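Local atomic coordinates of capsular polysaccharide export system protein KpsC (Thermosulfurimonas dismutans, PDB entry 6MGD), a protein that probably transfers beta-linked Kdo sugars to position 7 of Kdo while building the conserved glycolipid that carries Gram-negative capsular polysaccharide. Residues A[32-37]-A[42-47]; A[72-77]-A[313-318]; A[124-129]-A[293-298]. All blocks are in the same frame, centred on the assembly; numbering follows the deposited sequence.

Interaction 1. Residues A[32-37]-A[42-47]; sequences QEVEDL and GKIRLL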
loop_
_atom_site.group_PDB
_atom_site.type_symbol
_atom_site.label_atom_id
_atom_site.label_comp_id
_atom_site.label_asym_id
_atom_site.label_seq_id
_atom_site.Cartn_x
_atom_site.Cartn_y
_atom_site.Cartn_z
ATOM N N GLN A 32 -24.530 -12.045 -11.515
ATOM C CA GLN A 32 -25.207 -13.037 -12.345
ATOM C C GLN A 32 -24.430 -13.303 -13.628
ATOM O O GLN A 32 -24.343 -14.450 -14.079
ATOM C CB GLN A 32 -26.635 -12.588 -12.663
ATOM C CG GLN A 32 -26.898 -11.104 -12.454
ATOM C CD GLN A 32 -27.236 -10.768 -11.013
ATOM O OE1 GLN A 32 -26.674 -9.838 -10.433
ATOM N NE2 GLN A 32 -28.160 -11.526 -10.429
ATOM N N GLU A 33 -23.852 -12.258 -14.226
ATOM C CA GLU A 33 -23.050 -12.453 -15.429
ATOM C C GLU A 33 -21.806 -13.279 -15.142
ATOM O O GLU A 33 -21.367 -14.057 -15.997
ATOM C CB GLU A 33 -22.669 -11.101 -16.030
ATOM C CG GLU A 33 -23.858 -10.291 -16.507
ATOM C CD GLU A 33 -23.458 -8.974 -17.139
ATOM O OE1 GLU A 33 -22.291 -8.841 -17.569
ATOM O OE2 GLU A 33 -24.315 -8.067 -17.204
ATOM N N VAL A 34 -21.230 -13.133 -13.948
ATOM C CA VAL A 34 -20.086 -13.955 -13.569
ATOM C C VAL A 34 -20.500 -15.417 -13.431
ATOM O O VAL A 34 -19.799 -16.320 -13.901
ATOM C CB VAL A 34 -19.451 -13.414 -12.275
ATOM C CG1 VAL A 34 -18.245 -14.253 -11.878
ATOM C CG2 VAL A 34 -19.054 -11.956 -12.448
ATOM N N GLU A 35 -21.648 -15.673 -12.797
ATOM C CA GLU A 35 -22.098 -17.051 -12.620
ATOM C C GLU A 35 -22.488 -17.685 -13.950
ATOM O O GLU A 35 -22.197 -18.863 -14.191
ATOM C CB GLU A 35 -23.269 -17.107 -11.636
ATOM C CG GLU A 35 -23.015 -16.445 -10.281
ATOM C CD GLU A 35 -22.208 -17.305 -9.318
ATOM O OE1 GLU A 35 -21.226 -17.950 -9.746
ATOM O OE2 GLU A 35 -22.558 -17.333 -8.120
ATOM N N ASP A 36 -23.152 -16.924 -14.827
ATOM C CA ASP A 36 -23.556 -17.469 -16.119
ATOM C C ASP A 36 -22.345 -17.849 -16.960
ATOM O O ASP A 36 -22.318 -18.921 -17.576
ATOM C CB ASP A 36 -24.424 -16.460 -16.871
ATOM C CG ASP A 36 -25.701 -16.119 -16.133
ATOM O OD1 ASP A 36 -26.233 -16.996 -15.419
ATOM O OD2 ASP A 36 -26.170 -14.969 -16.266
ATOM N N LEU A 37 -21.331 -16.981 -16.998
ATOM C CA LEU A 37 -20.159 -17.248 -17.821
ATOM C C LEU A 37 -19.329 -18.403 -17.273
ATOM O O LEU A 37 -18.700 -19.133 -18.049
ATOM C CB LEU A 37 -19.304 -15.984 -17.932
ATOM C CG LEU A 37 -18.045 -16.069 -18.796
ATOM C CD1 LEU A 37 -18.406 -16.348 -20.249
ATOM C CD2 LEU A 37 -17.226 -14.791 -18.669
ATOM N N GLY A 42 -16.665 -23.515 -17.821
ATOM C CA GLY A 42 -16.012 -24.354 -16.815
ATOM C C GLY A 42 -15.293 -23.595 -15.723
ATOM O O GLY A 42 -15.428 -23.934 -14.543
ATOM N N LYS A 43 -14.524 -22.572 -16.090
ATOM C CA LYS A 43 -13.843 -21.718 -15.125
ATOM C C LYS A 43 -13.454 -20.421 -15.819
ATOM O O LYS A 43 -13.170 -20.407 -17.021
ATOM C CB LYS A 43 -12.607 -22.401 -14.530
ATOM C CG LYS A 43 -11.546 -22.779 -15.551
ATOM C CD LYS A 43 -10.292 -23.317 -14.878
ATOM C CE LYS A 43 -10.584 -24.584 -14.092
ATOM N NZ LYS A 43 -9.352 -25.154 -13.480
ATOM N N ILE A 44 -13.451 -19.329 -15.051
ATOM C CA ILE A 44 -13.121 -18.009 -15.570
ATOM C C ILE A 44 -12.118 -17.339 -14.640
ATOM O O ILE A 44 -12.015 -17.663 -13.454
ATOM C CB ILE A 44 -14.366 -17.108 -15.735
ATOM C CG1 ILE A 44 -14.965 -16.768 -14.369
ATOM C CG2 ILE A 44 -15.406 -17.770 -16.631
ATOM C CD1 ILE A 44 -16.066 -15.738 -14.431
ATOM N N ARG A 45 -11.374 -16.391 -15.202
ATOM C CA ARG A 45 -10.468 -15.532 -14.448
ATOM C C ARG A 45 -11.091 -14.143 -14.391
ATOM O O ARG A 45 -11.214 -13.470 -15.420
ATOM C CB ARG A 45 -9.083 -15.484 -15.090
ATOM C CG ARG A 45 -8.291 -16.775 -14.996
ATOM C CD ARG A 45 -6.993 -16.658 -15.778
ATOM N NE ARG A 45 -5.996 -17.635 -15.353
ATOM C CZ ARG A 45 -5.804 -18.815 -15.934
ATOM N NH1 ARG A 45 -4.868 -19.635 -15.474
ATOM N NH2 ARG A 45 -6.545 -19.176 -16.975
ATOM N N LEU A 46 -11.484 -13.719 -13.195
ATOM C CA LEU A 46 -12.140 -12.433 -13.001
ATOM C C LEU A 46 -11.151 -11.430 -12.416
ATOM O O LEU A 46 -10.443 -11.738 -11.452
ATOM C CB LEU A 46 -13.353 -12.575 -12.082
ATOM C CG LEU A 46 -14.257 -11.347 -11.969
ATOM C CD1 LEU A 46 -14.882 -11.024 -13.320
ATOM C CD2 LEU A 46 -15.331 -11.560 -10.910
ATOM N N LEU A 47 -11.105 -10.238 -13.005
ATOM C CA LEU A 47 -10.309 -9.133 -12.487
ATOM C C LEU A 47 -11.228 -8.193 -11.718
ATOM O O LEU A 47 -12.139 -7.593 -12.299
ATOM C CB LEU A 47 -9.594 -8.391 -13.617
ATOM C CG LEU A 47 -8.528 -9.193 -14.366
ATOM C CD1 LEU A 47 -7.912 -8.377 -15.495
ATOM C CD2 LEU A 47 -7.456 -9.672 -13.401
#
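Helix 32-37 lies against strand 44-47, Val34 and Leu37 touching Ile44 and Leu46, with the two axes 9.9 Å apart and running nearly antiparallel, at 159°. Ile44 does most of the touching, and its two branches part company. Its CG1 is folded in between the backbone N and the carbonyl carbon (chi1 67°), which brings CD1 to Val34, where it lies 3.7 Å from Val34 CG1; the two side chains are nearly perpendicular. The other branch goes to Leu37: Ile44 CG2 sits 3.8 Å from Leu37 CG and also rests near Leu37 O. One turn earlier in the helix, Val34 CG2 is 4.0 Å from Leu46 CD2, and Val34 CG1 is nearly as close to the same methyl, so the valine straddles both strand residues. The contact is the helix-to-second-strand half of a beta-alpha-beta crossover, in which strand 24-28 leads into helix 31-41, which returns to the parallel strand 44-49, with strand 4-7 lying between the two strands. Gly42, at positive phi, turns the chain out of the helix before the strand begins. Leu28, Val64 and Phe60 close around Val34 and Leu46, while Tyr5 reaches Leu37.

Interaction 2. Residues A[72-77]-A[313-318]; sequences GFIRSI and EAIFEL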
loop_
_atom_site.group_PDB
_atom_site.type_symbol
_atom_site.label_atom_id
_atom_site.label_comp_id
_atom_site.label_asym_id
_atom_site.label_seq_id
_atom_site.Cartn_x
_atom_site.Cartn_y
_atom_site.Cartn_z
ATOM N N GLY A 72 0.207 0.125 -7.842
ATOM C CA GLY A 72 1.481 -0.318 -7.326
ATOM C C GLY A 72 1.956 0.538 -6.167
ATOM O O GLY A 72 1.308 1.489 -5.731
ATOM N N PHE A 73 3.131 0.178 -5.656
ATOM C CA PHE A 73 3.739 0.932 -4.568
ATOM C C PHE A 73 4.707 2.001 -5.056
ATOM O O PHE A 73 4.774 3.080 -4.456
ATOM C CB PHE A 73 4.469 -0.017 -3.613
ATOM C CG PHE A 73 3.564 -0.968 -2.889
ATOM C CD1 PHE A 73 2.308 -0.566 -2.464
ATOM C CD2 PHE A 73 3.967 -2.269 -2.633
ATOM C CE1 PHE A 73 1.471 -1.444 -1.793
ATOM C CE2 PHE A 73 3.137 -3.150 -1.964
ATOM C CZ PHE A 73 1.888 -2.737 -1.543
ATOM N N ILE A 74 5.450 1.736 -6.133
ATOM C CA ILE A 74 6.488 2.667 -6.575
ATOM C C ILE A 74 5.877 3.896 -7.236
ATOM O O ILE A 74 6.355 5.022 -7.045
ATOM C CB ILE A 74 7.483 1.950 -7.505
ATOM C CG1 ILE A 74 8.514 1.190 -6.672
ATOM C CG2 ILE A 74 8.171 2.936 -8.440
ATOM C CD1 ILE A 74 9.592 0.530 -7.493
ATOM N N ARG A 75 4.803 3.711 -8.004
ATOM C CA ARG A 75 4.090 4.826 -8.618
ATOM C C ARG A 75 3.643 5.884 -7.607
ATOM O O ARG A 75 3.232 6.973 -8.018
ATOM C CB ARG A 75 2.888 4.267 -9.395
ATOM C CG ARG A 75 2.112 5.272 -10.225
ATOM C CD ARG A 75 0.770 5.567 -9.584
ATOM N NE ARG A 75 0.286 6.903 -9.914
ATOM C CZ ARG A 75 -0.726 7.501 -9.295
ATOM N NH1 ARG A 75 -1.099 8.720 -9.659
ATOM N NH2 ARG A 75 -1.363 6.882 -8.311
ATOM N N SER A 76 3.760 5.618 -6.304
ATOM C CA SER A 76 3.105 6.445 -5.294
ATOM C C SER A 76 4.036 7.020 -4.230
ATOM O O SER A 76 3.712 8.045 -3.620
ATOM C CB SER A 76 2.011 5.635 -4.590
ATOM O OG SER A 76 0.766 5.748 -5.253
ATOM N N ILE A 77 5.177 6.377 -3.980
ATOM C CA ILE A 77 5.947 6.662 -2.770
ATOM C C ILE A 77 7.073 7.667 -2.995
ATOM O O ILE A 77 8.243 7.367 -2.732
ATOM C CB ILE A 77 6.514 5.365 -2.160
ATOM C CG1 ILE A 77 7.280 4.545 -3.205
ATOM C CG2 ILE A 77 5.406 4.540 -1.528
ATOM C CD1 ILE A 77 7.981 3.337 -2.617
ATOM N N GLU A 313 14.146 -0.536 -13.324
ATOM C CA GLU A 313 13.890 0.158 -14.582
ATOM C C GLU A 313 12.663 1.055 -14.482
ATOM O O GLU A 313 12.590 2.087 -15.160
ATOM C CB GLU A 313 13.726 -0.859 -15.714
ATOM C CG GLU A 313 14.994 -1.656 -16.008
ATOM C CD GLU A 313 14.773 -2.785 -17.000
ATOM O OE1 GLU A 313 13.890 -3.634 -16.756
ATOM O OE2 GLU A 313 15.486 -2.826 -18.026
ATOM N N ALA A 314 11.693 0.682 -13.642
ATOM C CA ALA A 314 10.539 1.544 -13.417
ATOM C C ALA A 314 10.944 2.827 -12.703
ATOM O O ALA A 314 10.447 3.912 -13.031
ATOM C CB ALA A 314 9.472 0.797 -12.615
ATOM N N ILE A 315 11.840 2.723 -11.721
ATOM C CA ILE A 315 12.333 3.917 -11.046
ATOM C C ILE A 315 13.142 4.774 -12.010
ATOM O O ILE A 315 13.003 6.002 -12.032
ATOM C CB ILE A 315 13.151 3.527 -9.802
ATOM C CG1 ILE A 315 12.245 2.870 -8.759
ATOM C CG2 ILE A 315 13.862 4.744 -9.222
ATOM C CD1 ILE A 315 12.965 2.452 -7.498
ATOM N N PHE A 316 13.987 4.141 -12.832
ATOM C CA PHE A 316 14.766 4.885 -13.816
ATOM C C PHE A 316 13.863 5.640 -14.784
ATOM O O PHE A 316 14.178 6.766 -15.188
ATOM C CB PHE A 316 15.690 3.939 -14.584
ATOM C CG PHE A 316 16.764 3.315 -13.739
ATOM C CD1 PHE A 316 17.286 3.989 -12.647
ATOM C CD2 PHE A 316 17.253 2.053 -14.039
ATOM C CE1 PHE A 316 18.276 3.415 -11.870
ATOM C CE2 PHE A 316 18.242 1.475 -13.267
ATOM C CZ PHE A 316 18.755 2.156 -12.180
ATOM N N GLU A 317 12.735 5.036 -15.166
ATOM C CA GLU A 317 11.818 5.707 -16.083
ATOM C C GLU A 317 11.146 6.900 -15.417
ATOM O O GLU A 317 11.019 7.967 -16.028
ATOM C CB GLU A 317 10.776 4.719 -16.603
ATOM C CG GLU A 317 10.969 4.351 -18.061
ATOM C CD GLU A 317 9.962 3.332 -18.552
ATOM O OE1 GLU A 317 8.743 3.570 -18.411
ATOM O OE2 GLU A 317 10.397 2.287 -19.078
ATOM N N LEU A 318 10.709 6.739 -14.166
ATOM C CA LEU A 318 10.104 7.854 -13.443
ATOM C C LEU A 318 11.137 8.924 -13.129
ATOM O O LEU A 318 10.829 10.121 -13.142
ATOM C CB LEU A 318 9.451 7.347 -12.156
ATOM C CG LEU A 318 7.947 7.076 -12.168
ATOM C CD1 LEU A 318 7.471 6.659 -13.545
ATOM C CD2 LEU A 318 7.610 6.006 -11.146
#
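Ile74 meets Ile315 and Leu318 in a wholly apolar contact, with no hydrogen bond running between the loop 72-77 and helix 313-318. The isoleucine points at the helix and uses both branches. Its longer arm lies beside the backbone N (chi1 -82°) and is extended beyond, which carries CD1 over Ile315: Ile74 CD1 is 3.8 Å from Ile315 CG1 and almost as near Ile315 CD1, one side chain set squarely across the other. Ile74 CG2 lies between the two helix residues, 4.1 Å from Leu318 CD2 and equally close to Ile315 CG1. That same leucine methyl also comes up to the backbone of Arg75, whose guanidinium end leads away. Cutting Ile74 back to an alanine removes both branches and is likely to leave a gap before Ile315 CG1 and Leu318 CD2, with the loop held less closely to the helix.

Aromatic and polar contacts join each segment to other parts of the chain. Phe73 stacks on Phe264 and meets Tyr97 edge-to-face, whereas Glu317 takes hydrogen bonds from Leu303 N and Ser302 OG. The loop follows strand 64-71 of the mixed sheet, and the helix is the last of the chain; a C-terminal helix packed back on the N-terminal Rossmann-like half is a familiar feature of GT-B glycosyltransferases.

Interaction 3. Residues A[124-129]-A[293-298]; sequences QRVIEL and ALLLYP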
loop_
_atom_site.group_PDB
_atom_site.type_symbol
_atom_site.label_atom_id
_atom_site.label_comp_id
_atom_site.label_asym_id
_atom_site.label_seq_id
_atom_site.Cartn_x
_atom_site.Cartn_y
_atom_site.Cartn_z
ATOM N N GLN A 124 18.557 -3.845 -1.825
ATOM C CA GLN A 124 19.417 -2.820 -1.245
ATOM C C GLN A 124 19.668 -1.682 -2.226
ATOM O O GLN A 124 19.776 -0.522 -1.813
ATOM C CB GLN A 124 20.738 -3.434 -0.786
ATOM C CG GLN A 124 21.604 -2.477 0.013
ATOM C CD GLN A 124 20.845 -1.835 1.162
ATOM O OE1 GLN A 124 20.162 -2.516 1.928
ATOM N NE2 GLN A 124 20.955 -0.517 1.280
ATOM N N ARG A 125 19.755 -1.991 -3.524
ATOM C CA ARG A 125 19.899 -0.941 -4.526
ATOM C C ARG A 125 18.635 -0.093 -4.621
ATOM O O ARG A 125 18.713 1.131 -4.783
ATOM C CB ARG A 125 20.237 -1.556 -5.886
ATOM C CG ARG A 125 21.522 -2.382 -5.909
ATOM C CD ARG A 125 22.731 -1.562 -6.334
ATOM N NE ARG A 125 22.997 -0.445 -5.431
ATOM C CZ ARG A 125 23.735 -0.532 -4.329
ATOM N NH1 ARG A 125 23.924 0.538 -3.570
ATOM N NH2 ARG A 125 24.284 -1.689 -3.984
ATOM N N VAL A 126 17.462 -0.725 -4.519
ATOM C CA VAL A 126 16.207 0.018 -4.605
ATOM C C VAL A 126 16.041 0.929 -3.395
ATOM O O VAL A 126 15.544 2.056 -3.513
ATOM C CB VAL A 126 15.022 -0.955 -4.755
ATOM C CG1 VAL A 126 13.697 -0.211 -4.653
ATOM C CG2 VAL A 126 15.113 -1.696 -6.080
ATOM N N ILE A 127 16.454 0.459 -2.216
ATOM C CA ILE A 127 16.387 1.291 -1.017
ATOM C C ILE A 127 17.274 2.519 -1.178
ATOM O O ILE A 127 16.852 3.652 -0.920
ATOM C CB ILE A 127 16.773 0.470 0.227
ATOM C CG1 ILE A 127 15.687 -0.563 0.539
ATOM C CG2 ILE A 127 17.008 1.380 1.422
ATOM C CD1 ILE A 127 16.066 -1.538 1.633
ATOM N N GLU A 128 18.516 2.311 -1.626
ATOM C CA GLU A 128 19.423 3.432 -1.840
ATOM C C GLU A 128 18.898 4.368 -2.922
ATOM O O GLU A 128 19.004 5.595 -2.799
ATOM C CB GLU A 128 20.816 2.914 -2.202
ATOM C CG GLU A 128 21.918 3.424 -1.290
ATOM C CD GLU A 128 23.293 2.955 -1.718
ATOM O OE1 GLU A 128 23.639 1.780 -1.452
ATOM O OE2 GLU A 128 24.024 3.762 -2.332
ATOM N N LEU A 129 18.315 3.808 -3.986
ATOM C CA LEU A 129 17.766 4.636 -5.057
ATOM C C LEU A 129 16.636 5.524 -4.550
ATOM O O LEU A 129 16.567 6.710 -4.893
ATOM C CB LEU A 129 17.268 3.754 -6.203
ATOM C CG LEU A 129 18.203 3.489 -7.381
ATOM C CD1 LEU A 129 17.511 2.593 -8.393
ATOM C CD2 LEU A 129 18.636 4.797 -8.025
ATOM N N ALA A 293 7.711 -6.739 -1.233
ATOM C CA ALA A 293 6.648 -5.779 -1.515
ATOM C C ALA A 293 6.877 -5.034 -2.827
ATOM O O ALA A 293 5.917 -4.744 -3.549
ATOM C CB ALA A 293 6.520 -4.785 -0.361
ATOM N N LEU A 294 8.131 -4.713 -3.150
ATOM C CA LEU A 294 8.438 -3.884 -4.310
ATOM C C LEU A 294 8.915 -4.668 -5.524
ATOM O O LEU A 294 8.617 -4.269 -6.655
ATOM C CB LEU A 294 9.504 -2.842 -3.951
ATOM C CG LEU A 294 9.030 -1.662 -3.105
ATOM C CD1 LEU A 294 10.167 -0.691 -2.845
ATOM C CD2 LEU A 294 7.873 -0.963 -3.795
ATOM N N LEU A 295 9.640 -5.767 -5.329
ATOM C CA LEU A 295 10.283 -6.467 -6.436
ATOM C C LEU A 295 9.461 -7.630 -6.984
ATOM O O LEU A 295 9.360 -7.782 -8.206
ATOM C CB LEU A 295 11.666 -6.971 -6.007
ATOM C CG LEU A 295 12.856 -6.021 -6.201
ATOM C CD1 LEU A 295 12.605 -4.647 -5.588
ATOM C CD2 LEU A 295 14.127 -6.632 -5.630
ATOM N N LEU A 296 8.869 -8.453 -6.119
ATOM C CA LEU A 296 8.136 -9.639 -6.553
ATOM C C LEU A 296 6.629 -9.427 -6.629
ATOM O O LEU A 296 5.988 -9.917 -7.563
ATOM C CB LEU A 296 8.428 -10.812 -5.611
ATOM C CG LEU A 296 9.845 -11.384 -5.622
ATOM C CD1 LEU A 296 10.037 -12.348 -4.463
ATOM C CD2 LEU A 296 10.124 -12.077 -6.943
ATOM N N TYR A 297 6.051 -8.702 -5.666
ATOM C CA TYR A 297 4.594 -8.614 -5.580
ATOM C C TYR A 297 3.974 -7.839 -6.738
ATOM O O TYR A 297 3.053 -8.370 -7.382
ATOM C CB TYR A 297 4.198 -8.028 -4.220
ATOM C CG TYR A 297 2.715 -7.969 -3.945
ATOM C CD1 TYR A 297 1.931 -9.117 -3.989
ATOM C CD2 TYR A 297 2.104 -6.769 -3.601
ATOM C CE1 TYR A 297 0.573 -9.067 -3.719
ATOM C CE2 TYR A 297 0.750 -6.708 -3.326
ATOM C CZ TYR A 297 -0.011 -7.860 -3.388
ATOM O OH TYR A 297 -1.359 -7.801 -3.119
ATOM N N PRO A 298 4.397 -6.615 -7.059
ATOM C CA PRO A 298 3.711 -5.858 -8.107
ATOM C C PRO A 298 4.321 -6.079 -9.483
ATOM O O PRO A 298 5.492 -6.435 -9.633
ATOM C CB PRO A 298 3.897 -4.397 -7.661
ATOM C CG PRO A 298 4.956 -4.428 -6.559
ATOM C CD PRO A 298 5.500 -5.821 -6.496
#
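Val126 on helix 124-129 faces Leu294 and Leu295 on helix 286-296, and the backbones come nearest at Val126 and Leu294, whose CA atoms are 8.7 Å apart. Residues 293-296 wind in a wider, pi-type turn before the chain runs on to Tyr297 and Pro298. Across that spacing only methyl groups meet. Val126 points at the other helix with CG1 anti to the backbone N (chi1 172°) and CG2 beside it, so each methyl finds its own leucine. Val126 CG1 lies 4.0 Å from Leu294 CD1, the side chains crossing at a slant; Val126 CG2 lies 3.9 Å from Leu295 CD1, and here valine and leucine run alongside one another head to tail. Leu294 carries its CG anti to the carbonyl carbon (chi1 -75°) and runs out fully extended, which brings CD1 to the valine.

On another side of helix 124-129, Arg125 NH1 forms a salt bridge with Glu128 OE1 one turn on, and Glu128 OE2 lies at the guanidinium edge, in its plane. Within the wide turn, Leu294 O is hydrogen-bonded with Tyr300 OH; just after it, Tyr297 OH is hydrogen-bonded with Asp92 OD2. Ile119 and Ala311 pack on Leu295, and Leu130 on Leu294. This is light helix-to-helix packing between helices 117-132 and 286-296: helix 117-132 precedes the strands of the parallel sheet along the chain, while helix 286-296 follows them and hands the chain back to strand 298-300 of the mixed sheet, a two-sheet layout consistent with the GT-B fold.

Overall arrangement
Interaction 1 closes first along the chain and stands apart, its centre about 33 Å from that of interaction 2 and about 34 Å from that of interaction 3, toward the 24-28 side of the mixed sheet. Interactions 2 and 3 are neighbours, with centres about 10 Å apart, and 124-129/293-298 is nested inside the loop that 72-77/313-318 closes. They touch directly: Phe73 and Ile74 pack on Leu294, and Phe316 on Leu129, so helices 117-132, 286-296 and 311-322 and the loop after strand 64-71 form one cluster. Strand 44-49 pairs with strand 64-71, linking the distant crossover to that loop through the sheet. The cluster thus ties the C-terminal end of the chain to the N-terminal half of the transferase.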